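PDB 6CKG: D-glycerate 3-kinase from Cryptococcus neoformans var. grubii serotype A, which probably transfers the terminal phosphate of ATP to D-glycerate, giving 3-phosphoglycerate. Local coordinates for residues His62-Leu67 with Ile178-Met183; Ala19-Thr24 with Pro68-Lys73; Ser37-Asn40 with Met44-Pro47; Leu29-Arg34 with Arg310-Arg315; Asn104-Gly109 with Leu221-Ser226. All coordinates share one frame; numbering follows the deposited sequence. Where two conformers were deposited one is given.

Interaction 1 (His62-Leu67 with Ile178-Met183); sequences HLTGLL and IFEGWM. With EDO (1,2-ethanediol), chain D.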
# COMPACT_ATOMS: atom_id res chain seq x y z
N HIS A 62 -12.28 -0.68 8.13
CA HIS A 62 -11.96 -0.55 6.71
C HIS A 62 -11.80 -1.94 6.11
O HIS A 62 -11.79 -2.95 6.81
CB HIS A 62 -10.69 0.27 6.51
CG HIS A 62 -9.48 -0.34 7.13
ND1 HIS A 62 -8.40 -0.79 6.39
CD2 HIS A 62 -9.18 -0.60 8.43
CE1 HIS A 62 -7.49 -1.28 7.21
NE2 HIS A 62 -7.94 -1.18 8.45
N LEU A 63 -11.62 -1.96 4.78
CA LEU A 63 -11.68 -3.21 4.03
C LEU A 63 -10.72 -4.25 4.57
O LEU A 63 -11.13 -5.34 5.00
CB LEU A 63 -11.41 -2.93 2.55
CG LEU A 63 -11.25 -4.15 1.67
CD1 LEU A 63 -12.56 -4.96 1.68
CD2 LEU A 63 -10.87 -3.70 0.26
N THR A 64 -9.42 -3.93 4.59
CA THR A 64 -8.42 -4.92 4.99
C THR A 64 -8.46 -5.22 6.49
O THR A 64 -7.84 -6.20 6.92
CB THR A 64 -7.02 -4.45 4.58
OG1 THR A 64 -6.71 -3.21 5.22
CG2 THR A 64 -6.96 -4.23 3.07
N GLY A 65 -9.18 -4.43 7.28
CA GLY A 65 -9.39 -4.78 8.67
C GLY A 65 -10.48 -5.80 8.88
O GLY A 65 -10.41 -6.60 9.82
N LEU A 66 -11.51 -5.80 8.02
CA LEU A 66 -12.65 -6.69 8.12
C LEU A 66 -12.55 -7.91 7.23
O LEU A 66 -13.03 -8.98 7.60
CB LEU A 66 -13.94 -5.94 7.76
CG LEU A 66 -14.28 -4.73 8.62
CD1 LEU A 66 -15.37 -3.91 7.96
CD2 LEU A 66 -14.70 -5.18 10.02
N LEU A 67 -11.94 -7.77 6.06
CA LEU A 67 -11.96 -8.84 5.07
C LEU A 67 -11.33 -10.14 5.56
O LEU A 67 -11.91 -11.21 5.27
CB LEU A 67 -11.27 -8.37 3.78
CG LEU A 67 -11.14 -9.37 2.63
CD1 LEU A 67 -12.52 -9.79 2.12
CD2 LEU A 67 -10.31 -8.77 1.49
N ILE A 178 -3.14 -11.17 1.81
CA ILE A 178 -3.50 -9.78 1.54
C ILE A 178 -2.25 -8.93 1.75
O ILE A 178 -1.67 -8.92 2.85
CB ILE A 178 -4.65 -9.31 2.45
CG1 ILE A 178 -5.85 -10.25 2.35
CG2 ILE A 178 -5.05 -7.87 2.11
CD1 ILE A 178 -6.48 -10.28 0.99
N PHE A 179 -1.80 -8.24 0.70
CA PHE A 179 -0.62 -7.37 0.77
C PHE A 179 -1.07 -5.95 0.42
O PHE A 179 -1.28 -5.64 -0.76
CB PHE A 179 0.48 -7.87 -0.16
CG PHE A 179 1.71 -6.95 -0.23
CD1 PHE A 179 2.07 -6.14 0.84
CD2 PHE A 179 2.49 -6.90 -1.38
CE1 PHE A 179 3.19 -5.28 0.76
CE2 PHE A 179 3.61 -6.07 -1.47
CZ PHE A 179 3.96 -5.27 -0.38
N GLU A 180 -1.24 -5.11 1.43
CA GLU A 180 -1.89 -3.82 1.27
C GLU A 180 -0.94 -2.67 1.57
O GLU A 180 0.05 -2.82 2.29
CB GLU A 180 -3.11 -3.71 2.18
CG GLU A 180 -2.79 -3.93 3.63
CD GLU A 180 -3.21 -2.77 4.49
OE1 GLU A 180 -3.32 -1.65 3.95
OE2 GLU A 180 -3.44 -2.98 5.70
N GLY A 181 -1.26 -1.51 1.02
CA GLY A 181 -0.41 -0.35 1.21
C GLY A 181 -0.88 0.87 0.45
O GLY A 181 -1.46 0.73 -0.63
N TRP A 182 -0.62 2.06 1.00
CA TRP A 182 -1.09 3.29 0.37
C TRP A 182 -0.51 3.47 -1.04
O TRP A 182 -1.12 4.12 -1.88
CB TRP A 182 -0.76 4.49 1.26
CG TRP A 182 0.70 4.86 1.23
CD1 TRP A 182 1.69 4.35 2.03
CD2 TRP A 182 1.34 5.82 0.37
NE1 TRP A 182 2.90 4.93 1.72
CE2 TRP A 182 2.71 5.84 0.70
CE3 TRP A 182 0.88 6.67 -0.65
CZ2 TRP A 182 3.63 6.67 0.06
CZ3 TRP A 182 1.79 7.50 -1.29
CH2 TRP A 182 3.16 7.49 -0.94
N MET A 183 0.66 2.91 -1.30
CA MET A 183 1.30 3.03 -2.60
C MET A 183 1.54 1.68 -3.26
O MET A 183 2.37 1.57 -4.17
CB MET A 183 2.64 3.79 -2.47
CG MET A 183 3.61 3.20 -1.43
SD MET A 183 5.33 3.81 -1.48
CE MET A 183 6.01 2.73 -2.75
C1 EDO D . -7.45 0.83 2.02
O1 EDO D . -7.44 2.26 2.00
C2 EDO D . -6.22 0.30 2.77
O2 EDO D . -5.16 0.04 1.85

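Interaction 2 (Ala19-Thr24 with Pro68-Lys73); sequences AMVQQT and PDYLEK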
# COMPACT_ATOMS: atom_id res chain seq x y z
N ALA A 19 -21.11 -3.81 1.71
CA ALA A 19 -21.06 -4.12 0.28
C ALA A 19 -19.62 -4.30 -0.20
O ALA A 19 -19.33 -5.23 -0.96
CB ALA A 19 -21.76 -3.03 -0.52
N MET A 20 -18.71 -3.41 0.21
CA MET A 20 -17.33 -3.53 -0.26
C MET A 20 -16.69 -4.83 0.22
O MET A 20 -16.01 -5.52 -0.55
CB MET A 20 -16.49 -2.33 0.18
CG MET A 20 -15.08 -2.35 -0.43
SD MET A 20 -13.98 -0.96 -0.06
CE MET A 20 -14.85 0.40 -0.85
N VAL A 21 -16.89 -5.18 1.50
CA VAL A 21 -16.32 -6.42 2.02
C VAL A 21 -16.89 -7.62 1.27
O VAL A 21 -16.15 -8.48 0.79
CB VAL A 21 -16.57 -6.53 3.54
CG1 VAL A 21 -16.43 -7.98 4.02
CG2 VAL A 21 -15.62 -5.63 4.29
N GLN A 22 -18.22 -7.67 1.13
CA GLN A 22 -18.86 -8.79 0.43
C GLN A 22 -18.40 -8.88 -1.02
O GLN A 22 -18.15 -9.97 -1.55
CB GLN A 22 -20.38 -8.66 0.47
CG GLN A 22 -20.98 -8.69 1.86
CD GLN A 22 -22.49 -8.75 1.82
OE1 GLN A 22 -23.09 -8.84 0.75
NE2 GLN A 22 -23.11 -8.71 3.00
N GLN A 23 -18.34 -7.74 -1.71
CA GLN A 23 -17.93 -7.75 -3.10
C GLN A 23 -16.47 -8.15 -3.23
O GLN A 23 -16.10 -8.89 -4.15
CB GLN A 23 -18.19 -6.39 -3.74
CG GLN A 23 -19.66 -6.12 -4.00
CD GLN A 23 -19.89 -4.78 -4.65
OE1 GLN A 23 -19.31 -4.48 -5.69
NE2 GLN A 23 -20.72 -3.95 -4.02
N THR A 24 -15.61 -7.67 -2.32
CA THR A 24 -14.21 -8.07 -2.37
C THR A 24 -14.04 -9.55 -2.09
O THR A 24 -13.21 -10.22 -2.71
CB THR A 24 -13.38 -7.24 -1.39
OG1 THR A 24 -13.54 -5.84 -1.68
CG2 THR A 24 -11.92 -7.60 -1.50
N PRO A 68 -10.17 -10.16 6.24
CA PRO A 68 -9.63 -11.45 6.71
C PRO A 68 -10.59 -12.24 7.59
O PRO A 68 -10.80 -13.44 7.35
CB PRO A 68 -8.37 -11.04 7.48
CG PRO A 68 -7.96 -9.74 6.88
CD PRO A 68 -9.25 -9.04 6.53
N ASP A 69 -11.17 -11.61 8.62
CA ASP A 69 -12.05 -12.36 9.52
C ASP A 69 -13.33 -12.80 8.80
O ASP A 69 -13.93 -13.82 9.17
CB ASP A 69 -12.41 -11.53 10.74
CG ASP A 69 -11.22 -11.30 11.65
OD1 ASP A 69 -10.33 -12.17 11.71
OD2 ASP A 69 -11.19 -10.24 12.31
N TYR A 70 -13.74 -12.06 7.79
CA TYR A 70 -14.91 -12.44 7.00
C TYR A 70 -14.63 -13.69 6.18
O TYR A 70 -15.43 -14.63 6.17
CB TYR A 70 -15.30 -11.26 6.10
CG TYR A 70 -16.62 -11.39 5.40
CD1 TYR A 70 -16.70 -11.96 4.13
CD2 TYR A 70 -17.78 -10.92 5.98
CE1 TYR A 70 -17.91 -12.07 3.47
CE2 TYR A 70 -19.00 -11.03 5.33
CZ TYR A 70 -19.05 -11.61 4.08
OH TYR A 70 -20.26 -11.72 3.43
N LEU A 71 -13.47 -13.73 5.50
CA LEU A 71 -13.12 -14.89 4.69
C LEU A 71 -12.87 -16.13 5.55
O LEU A 71 -13.25 -17.24 5.18
CB LEU A 71 -11.90 -14.58 3.82
CG LEU A 71 -12.18 -13.57 2.70
CD1 LEU A 71 -10.92 -13.16 1.93
CD2 LEU A 71 -13.23 -14.14 1.75
N GLU A 72 -12.22 -15.95 6.71
CA GLU A 72 -11.95 -17.08 7.59
C GLU A 72 -13.23 -17.62 8.20
O GLU A 72 -13.43 -18.84 8.27
CB GLU A 72 -10.96 -16.69 8.70
CG GLU A 72 -9.57 -16.22 8.20
CD GLU A 72 -8.48 -16.24 9.27
OE1 GLU A 72 -8.80 -15.95 10.45
OE2 GLU A 72 -7.31 -16.56 8.93
N LYS A 73 -14.13 -16.73 8.60
CA LYS A 73 -15.31 -17.18 9.32
C LYS A 73 -16.36 -17.75 8.38
O LYS A 73 -16.92 -18.81 8.65
CB LYS A 73 -15.92 -16.03 10.14
CG LYS A 73 -17.17 -16.44 10.91
CD LYS A 73 -17.96 -15.23 11.36
CE LYS A 73 -19.32 -15.63 11.91
NZ LYS A 73 -19.21 -16.36 13.20

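Interaction 3 (Ser37-Asn40 with Met44-Pro47); sequences SSWN and MCPP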
# COMPACT_ATOMS: atom_id res chain seq x y z
N SER A 37 -7.17 -23.57 -10.32
CA SER A 37 -7.34 -24.27 -11.59
C SER A 37 -6.11 -24.12 -12.47
O SER A 37 -5.72 -25.05 -13.19
CB SER A 37 -8.56 -23.74 -12.34
OG SER A 37 -9.76 -24.10 -11.68
N SER A 38 -5.48 -22.95 -12.43
CA SER A 38 -4.36 -22.62 -13.30
C SER A 38 -3.05 -23.23 -12.85
O SER A 38 -2.13 -23.35 -13.67
CB SER A 38 -4.19 -21.10 -13.37
OG SER A 38 -5.32 -20.47 -13.98
N TRP A 39 -2.93 -23.62 -11.58
CA TRP A 39 -1.64 -24.04 -11.04
C TRP A 39 -1.18 -25.32 -11.72
O TRP A 39 -1.80 -26.38 -11.58
CB TRP A 39 -1.74 -24.21 -9.52
CG TRP A 39 -0.46 -24.65 -8.89
CD1 TRP A 39 -0.20 -25.88 -8.33
CD2 TRP A 39 0.75 -23.89 -8.76
NE1 TRP A 39 1.09 -25.92 -7.86
CE2 TRP A 39 1.70 -24.72 -8.11
CE3 TRP A 39 1.13 -22.59 -9.12
CZ2 TRP A 39 2.99 -24.29 -7.82
CZ3 TRP A 39 2.42 -22.17 -8.83
CH2 TRP A 39 3.33 -23.02 -8.18
N ASN A 40 -0.09 -25.23 -12.49
CA ASN A 40 0.37 -26.34 -13.32
C ASN A 40 1.76 -26.79 -12.91
O ASN A 40 2.66 -26.88 -13.75
CB ASN A 40 0.35 -25.95 -14.80
N MET A 44 2.73 -27.90 -4.14
CA MET A 44 1.44 -27.42 -3.68
C MET A 44 1.14 -26.03 -4.24
O MET A 44 2.05 -25.23 -4.50
CB MET A 44 1.40 -27.36 -2.15
CG MET A 44 1.40 -28.72 -1.47
SD MET A 44 -0.11 -29.63 -1.82
CE MET A 44 -1.36 -28.42 -1.36
N CYS A 45 -0.14 -25.74 -4.41
CA CYS A 45 -0.53 -24.42 -4.89
C CYS A 45 -0.17 -23.36 -3.86
O CYS A 45 -0.50 -23.50 -2.67
CB CYS A 45 -2.02 -24.36 -5.21
SG CYS A 45 -2.49 -22.76 -5.97
N PRO A 46 0.54 -22.30 -4.25
CA PRO A 46 0.88 -21.24 -3.30
C PRO A 46 -0.35 -20.45 -2.90
O PRO A 46 -1.40 -20.55 -3.58
CB PRO A 46 1.86 -20.36 -4.09
CG PRO A 46 2.16 -21.09 -5.35
CD PRO A 46 1.03 -22.01 -5.61
N PRO A 47 -0.28 -19.67 -1.82
CA PRO A 47 -1.36 -18.71 -1.54
C PRO A 47 -1.57 -17.78 -2.72
O PRO A 47 -0.62 -17.40 -3.42
CB PRO A 47 -0.85 -17.93 -0.32
CG PRO A 47 0.33 -18.68 0.19
CD PRO A 47 0.88 -19.50 -0.92

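Interaction 4 (Leu29-Arg34 with Arg310-Arg315); sequences LSQLAR and RGKGLR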
# COMPACT_ATOMS: atom_id res chain seq x y z
N LEU A 29 -12.64 -14.97 -3.78
CA LEU A 29 -13.01 -16.38 -3.94
C LEU A 29 -12.92 -16.81 -5.40
O LEU A 29 -12.46 -17.93 -5.70
CB LEU A 29 -14.43 -16.62 -3.41
CG LEU A 29 -14.58 -16.55 -1.89
CD1 LEU A 29 -16.04 -16.34 -1.50
CD2 LEU A 29 -14.04 -17.83 -1.29
N SER A 30 -13.36 -15.96 -6.33
CA SER A 30 -13.28 -16.30 -7.75
C SER A 30 -11.83 -16.33 -8.22
O SER A 30 -11.43 -17.22 -8.98
CB SER A 30 -14.11 -15.29 -8.56
OG SER A 30 -13.57 -15.08 -9.85
N GLN A 31 -11.02 -15.37 -7.78
CA GLN A 31 -9.60 -15.35 -8.14
C GLN A 31 -8.87 -16.56 -7.55
O GLN A 31 -7.98 -17.13 -8.19
CB GLN A 31 -8.96 -14.05 -7.66
CG GLN A 31 -9.37 -12.81 -8.47
CD GLN A 31 -8.89 -12.85 -9.89
OE1 GLN A 31 -7.80 -13.36 -10.17
NE2 GLN A 31 -9.71 -12.34 -10.82
N LEU A 32 -9.23 -16.95 -6.32
CA LEU A 32 -8.63 -18.14 -5.73
C LEU A 32 -8.96 -19.39 -6.55
O LEU A 32 -8.08 -20.24 -6.78
CB LEU A 32 -9.10 -18.32 -4.29
CG LEU A 32 -8.58 -19.57 -3.52
CD1 LEU A 32 -7.05 -19.58 -3.45
CD2 LEU A 32 -9.15 -19.63 -2.11
N ALA A 33 -10.20 -19.51 -7.01
CA ALA A 33 -10.58 -20.68 -7.82
C ALA A 33 -9.83 -20.71 -9.14
O ALA A 33 -9.39 -21.78 -9.58
CB ALA A 33 -12.09 -20.70 -8.05
N ARG A 34 -9.67 -19.55 -9.80
CA ARG A 34 -8.88 -19.50 -11.03
C ARG A 34 -7.43 -19.88 -10.77
O ARG A 34 -6.83 -20.67 -11.51
CB ARG A 34 -8.96 -18.09 -11.64
CG ARG A 34 -8.16 -17.92 -12.93
CD ARG A 34 -7.80 -16.45 -13.19
NE ARG A 34 -7.29 -15.81 -11.97
CZ ARG A 34 -6.10 -16.06 -11.44
NH1 ARG A 34 -5.27 -16.92 -12.01
NH2 ARG A 34 -5.73 -15.43 -10.32
N ARG A 310 -2.59 -7.59 -14.36
CA ARG A 310 -3.36 -7.08 -15.49
C ARG A 310 -4.46 -8.06 -15.86
O ARG A 310 -4.20 -9.25 -16.04
CB ARG A 310 -2.43 -6.85 -16.69
CG ARG A 310 -3.14 -6.46 -17.99
CD ARG A 310 -3.76 -5.09 -17.88
NE ARG A 310 -3.77 -4.40 -19.17
CZ ARG A 310 -4.05 -3.11 -19.31
NH1 ARG A 310 -4.34 -2.37 -18.25
NH2 ARG A 310 -4.03 -2.56 -20.53
N GLY A 311 -5.70 -7.56 -15.98
CA GLY A 311 -6.85 -8.42 -16.22
C GLY A 311 -7.42 -9.07 -14.98
O GLY A 311 -8.46 -9.74 -15.07
N LYS A 312 -6.79 -8.91 -13.83
CA LYS A 312 -7.23 -9.53 -12.58
C LYS A 312 -7.36 -8.47 -11.49
O LYS A 312 -6.94 -8.69 -10.35
CB LYS A 312 -6.26 -10.63 -12.15
CG LYS A 312 -6.11 -11.78 -13.14
CD LYS A 312 -5.03 -12.77 -12.67
CE LYS A 312 -3.63 -12.24 -12.99
NZ LYS A 312 -2.50 -12.86 -12.17
N GLY A 313 -7.93 -7.32 -11.83
CA GLY A 313 -8.07 -6.23 -10.89
C GLY A 313 -9.52 -5.82 -10.72
O GLY A 313 -10.32 -5.93 -11.65
N LEU A 314 -9.85 -5.38 -9.51
CA LEU A 314 -11.17 -4.86 -9.18
C LEU A 314 -11.00 -3.50 -8.54
O LEU A 314 -10.24 -3.35 -7.57
CB LEU A 314 -11.92 -5.79 -8.23
CG LEU A 314 -13.23 -5.28 -7.63
CD1 LEU A 314 -14.31 -5.08 -8.73
CD2 LEU A 314 -13.72 -6.25 -6.55
N ARG A 315 -11.68 -2.50 -9.09
CA ARG A 315 -11.61 -1.13 -8.58
C ARG A 315 -12.96 -0.72 -8.03
O ARG A 315 -13.98 -0.88 -8.71
CB ARG A 315 -11.19 -0.15 -9.68
CG ARG A 315 -11.37 1.32 -9.29
CD ARG A 315 -10.90 2.28 -10.41
NE ARG A 315 -9.53 1.96 -10.80
CZ ARG A 315 -9.19 1.48 -11.99
NH1 ARG A 315 -10.12 1.28 -12.92
NH2 ARG A 315 -7.93 1.19 -12.26
O HOH W 1 -9.89 -11.82 -13.84

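Interaction 5 (Asn104-Gly109 with Leu221-Ser226); sequences NPLLNG and LLYSRS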
# COMPACT_ATOMS: atom_id res chain seq x y z
N ASN A 104 16.53 16.30 0.39
CA ASN A 104 15.28 15.72 -0.06
C ASN A 104 14.30 15.69 1.11
O ASN A 104 14.38 14.79 1.96
CB ASN A 104 15.49 14.32 -0.63
CG ASN A 104 14.25 13.76 -1.31
OD1 ASN A 104 13.13 13.97 -0.85
ND2 ASN A 104 14.44 13.06 -2.43
N PRO A 105 13.35 16.62 1.19
CA PRO A 105 12.40 16.62 2.30
C PRO A 105 11.53 15.38 2.36
O PRO A 105 11.04 15.03 3.44
CB PRO A 105 11.55 17.87 2.04
CG PRO A 105 11.66 18.09 0.56
CD PRO A 105 13.08 17.71 0.23
N LEU A 106 11.29 14.72 1.22
CA LEU A 106 10.45 13.53 1.24
C LEU A 106 11.14 12.34 1.89
O LEU A 106 10.46 11.45 2.40
CB LEU A 106 10.00 13.20 -0.19
CG LEU A 106 9.07 14.27 -0.77
CD1 LEU A 106 8.52 13.90 -2.18
CD2 LEU A 106 7.94 14.52 0.23
N LEU A 107 12.48 12.32 1.92
CA LEU A 107 13.21 11.23 2.54
C LEU A 107 13.69 11.55 3.95
O LEU A 107 14.49 10.80 4.52
CB LEU A 107 14.39 10.82 1.66
CG LEU A 107 13.99 10.35 0.26
CD1 LEU A 107 15.20 10.19 -0.65
CD2 LEU A 107 13.18 9.04 0.35
N ASN A 108 13.22 12.65 4.54
CA ASN A 108 13.70 13.00 5.87
C ASN A 108 12.91 12.28 6.96
O ASN A 108 13.07 12.59 8.14
CB ASN A 108 13.67 14.52 6.07
CG ASN A 108 12.26 15.09 6.19
OD1 ASN A 108 11.27 14.35 6.15
ND2 ASN A 108 12.17 16.40 6.36
N GLY A 109 12.06 11.34 6.58
CA GLY A 109 11.31 10.49 7.49
C GLY A 109 10.56 9.46 6.68
O GLY A 109 10.56 9.50 5.45
N LEU A 221 4.40 20.46 -7.44
CA LEU A 221 5.02 21.78 -7.56
C LEU A 221 5.61 22.27 -6.25
O LEU A 221 6.32 23.28 -6.25
CB LEU A 221 4.01 22.81 -8.08
CG LEU A 221 3.46 22.60 -9.49
CD1 LEU A 221 2.53 23.72 -9.88
CD2 LEU A 221 4.60 22.49 -10.51
N LEU A 222 5.32 21.60 -5.12
CA LEU A 222 5.96 21.96 -3.86
C LEU A 222 7.40 21.47 -3.78
O LEU A 222 8.12 21.87 -2.85
CB LEU A 222 5.16 21.40 -2.68
CG LEU A 222 3.75 21.94 -2.45
CD1 LEU A 222 3.00 21.04 -1.49
CD2 LEU A 222 3.79 23.38 -1.92
N TYR A 223 7.84 20.64 -4.72
CA TYR A 223 9.11 19.94 -4.61
C TYR A 223 9.96 20.19 -5.84
O TYR A 223 9.45 20.45 -6.93
CB TYR A 223 8.84 18.43 -4.41
CG TYR A 223 8.07 18.17 -3.13
CD1 TYR A 223 8.72 18.18 -1.90
CD2 TYR A 223 6.70 17.96 -3.15
CE1 TYR A 223 8.01 17.98 -0.71
CE2 TYR A 223 5.99 17.75 -1.98
CZ TYR A 223 6.65 17.76 -0.77
OH TYR A 223 5.93 17.55 0.37
N SER A 224 11.27 20.10 -5.66
CA SER A 224 12.18 20.22 -6.79
C SER A 224 12.07 19.00 -7.69
O SER A 224 11.67 17.91 -7.27
CB SER A 224 13.63 20.37 -6.31
OG SER A 224 14.04 19.16 -5.69
N ARG A 225 12.47 19.20 -8.95
CA ARG A 225 12.54 18.08 -9.89
C ARG A 225 13.49 16.99 -9.39
O ARG A 225 13.20 15.80 -9.54
CB ARG A 225 12.96 18.62 -11.28
CG ARG A 225 11.83 19.42 -11.99
CD ARG A 225 12.26 20.16 -13.29
NE ARG A 225 13.14 19.30 -14.07
CZ ARG A 225 14.45 19.47 -14.17
NH1 ARG A 225 15.17 18.61 -14.87
NH2 ARG A 225 15.04 20.52 -13.58
N SER A 226 14.61 17.36 -8.77
CA SER A 226 15.53 16.33 -8.28
C SER A 226 14.92 15.54 -7.12
O SER A 226 15.13 14.32 -7.02
CB SER A 226 16.86 16.95 -7.88
OG SER A 226 16.71 17.79 -6.75

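Interaction 1 (His62-Leu67 with Ile178-Met183)
Glu180, on strand 176-180 next to the edge strand 79-83, meets Thr64, on the first turn of the helix that follows the P-loop. Glu180 CB rests 4.0 Å from Thr64 CG2, so the acid begins its path against a methyl group. CG then sits between the backbone N and the carbonyl carbon (chi1 56°), and a bend at chi2 swings the carboxylate beside the threonine hydroxyl. There Glu180 OE2 lies 3.3 Å from Thr64 OG1, a weak hydrogen bond in which the exact place of OG1 is uncertain. The stronger grip on OE2 comes from Ser83 OG, on edge strand 79-83. At the other oxygen, an ethanediol molecule, probably from the crystallisation liquor, gives its O2 hydrogen to Glu180 OE1 at 3.3 Å. Threonine suits this place because its two branches divide the work, the methyl packing and the hydroxyl facing the acid.

One turn further on, Leu67 CD2 lies 4.1 Å from Ile178 CD1, the aliphatic arms crossing nearly at a right angle. Helix segment 63-67 runs almost antiparallel to strand segment 178-180, at 164° with axes 10.4 Å apart, as expected where a helix covers a parallel sheet. Val52 of the adjacent strand 48-53 touches both Thr64 and Glu180, while helix 19-38 packs on Leu63 and Leu67.

Interaction 2 (Ala19-Thr24 with Pro68-Lys73)
Val21 and Tyr70 join two helices on one face of the P-loop kinase fold: helix 19-38 at the amino end of the modelled chain, and helix 63-75, which follows the P-loop. The CA atoms of Val21 and Tyr70 come to 7.9 Å, close enough for a branched residue to meet an aromatic ring directly. Tyr70 extends its ring away from its own backbone N (chi1 -170°) and offers a face to the partner helix. Onto that face Val21 sets CG1, the branch that lies anti to its N at chi1 161°. This methyl stands over the ring, 18° off the normal, in a CH-pi contact displaced toward the CG side. Val21 CG1 is 3.7 Å from Tyr70 CG. The compact beta-branched valine can give one methyl to this ring and leave CG2 for Leu66.

Gln22, one residue on, follows a different course. Its extended chain carries the aliphatic part past the phenol: Gln22 CG lies 3.5 Å from Tyr70 OH, and the amide goes on toward Gly17 O in a weak hydrogen bond. A residue with methylenes and a polar end suits this exposed border. His74 meets the Tyr70 ring edge-to-face. Within helix 19-38, Met20 O takes Thr24 OG1 at 2.7 Å and Thr24 N at 2.8 Å, from opposite faces of its carbonyl plane.

Interaction 3 (Ser37-Asn40 with Met44-Pro47)
The indole NE1 of Trp39 gives its N-H to Thr43 O, a hydrogen bond made within the short loop between helix 19-38 and strand 48-53, and the same nitrogen lies 3.6 Å from Met44 O. Tethered at this edge, the ring turns one broad face to Cys45 and Pro46. Trp39 is the first residue to leave helical backbone angles after helix 19-38, and its CG lies opposite the backbone N (chi1 180°), which projects the indole toward Cys45 and Pro46.

Two carbons land on that face. Cys45 CA stands over the five-membered ring, 3.7 Å from its centroid and 11° off the normal, while Pro46 CD is centred more closely over the six-membered ring, 3.4 Å from its centroid and 5° off. Both are CH-pi contacts, and the second is an example of proline stacking on tryptophan: a carbon bonded to the amide nitrogen has electron-poor hydrogens that suit the electron-rich indole. Pro46 CG extends the cover, at 3.6 Å from Trp39 CH2.

In the fold this loop links helix 19-38 to strand 48-53, the strand that leads into the P-loop of the kinase. A large flat side chain can span both Cys45 and Pro46, and a rigid proline ring offers it a firm surface. Cys45 SG takes part as a sulfur-aromatic partner, 4.5 Å from the centroid of the five-membered ring and oblique to it, and 3.9 Å from Trp39 CB. Pro46 O accepts from His35 NE2 and Cys45 O from Asn132 ND2.

Interaction 4 (Leu29-Arg34 with Arg310-Arg315)
Gln31 and Arg34, one helical turn apart on helix 19-38, meet Lys312 at a classic beta bulge, where Lys312 and Gly313 both face Phe330 as strand 313-318 joins the mixed sheet of the P-loop kinase fold.

Packing joins the two segments directly. Lys312 CB lies 3.7 Å from Gln31 OE1. With CG anti to the carbonyl carbon and the chain extended at chi2 (175°), in the conformer described, one of two, Lys312 CD comes over one face of the Arg34 guanidinium, 3.6 Å from Arg34 NH2. A long methylene chain suits this spot because it can lie on a flat cation before reaching polar groups. The bend at chi3 then turns CE and NZ off toward the carbonyls of Asp246 and Ser308. Arg34 NH2 and Lys312 NZ stay 4.5 Å apart, and those carbonyls would ease the repulsion.

Hydrogen bonds fix the helix side. Arg34 grips Gln31 OE1 side-on with two nitrogens, NH2 at 2.9 Å and NE at 3.1 Å, the oxygen lying close to the guanidinium plane. The double grip limits rotation of both groups and fixes the orientation of the face that Lys312 meets.

A water completes the bridge. It accepts from Gln31 NE2 at 3.1 Å and donates to Gly311 O at 2.8 Å, which uses both ends of the glutamine amide. Gly311 itself has a positive phi of 82°, a conformation in which a side chain would jam against the carbonyl O of Arg310.

Interaction 5 (Asn104-Gly109 with Leu221-Ser226)
This is an apolar contact between two connecting segments: the loop 104-109, between helices 91-100 and 118-129, lies against Tyr223, just ahead of helix 225-236. Leu106 and Pro105 approach the tyrosine ring from different sides. Leu106 brings CD1 over the middle of one face, 4.2 Å from the centroid and only 7° off the normal, a well-centred CH-pi contact. Its second methyl, CD2, settles nearer the phenol end, 3.6 Å from Tyr223 CE1. A leucine suits the place since its forked tip can cover both the centre and the rim of a ring. Pro105 meets the edge instead: Pro105 CG lies in the ring plane, 3.8 Å from Tyr223 CD1, as the two side chains slide past each other in opposite directions.

With CG anti to the carbonyl carbon (chi1 -62°), Tyr223 leans toward the loop, and its hydroxyl can reach Asn289 O in a weak hydrogen bond. Arg290 and Pro293 of helix 281-298 touch the same side chain, so the ring touches both the loop and that helix.

Each segment is shaped by its own polar side chain. Asn104 OD1 receives weak bonds from Leu106 N (2.9 Å) and Leu107 N, while Leu107 N also bonds to Asn104 O at 3.1 Å. Ser224 OG caps the backbone N of Thr227. Pro105 and Leu106 are thus presented by a loop whose bonds are consistent with an Asx turn overlapping a beta turn, and a serine N-cap begins helix 225-236 beside them.

Overall arrangement
Interactions 1 to 4 cluster on and around the mixed sheet, whose parallel strands run in the order 2-3-1-4-5 that marks a P-loop kinase. Helix 19-38 is shared by interactions 2, 3 and 4, and helix 63-75 by interactions 1 and 2, whose centres are about 11 Å apart and which touch through Leu67 and Thr24. Along the chain, interactions 1, 3 and 5 fall inside the long loop closed by interaction 4, so the first helix is tied to strand 313-318, late in the chain. Interaction 5, its centre about 38 Å from that of interaction 2, joins a loop to the start of helix 225-236 on the opposite side of the chain's centre from interactions 2, 3 and 4.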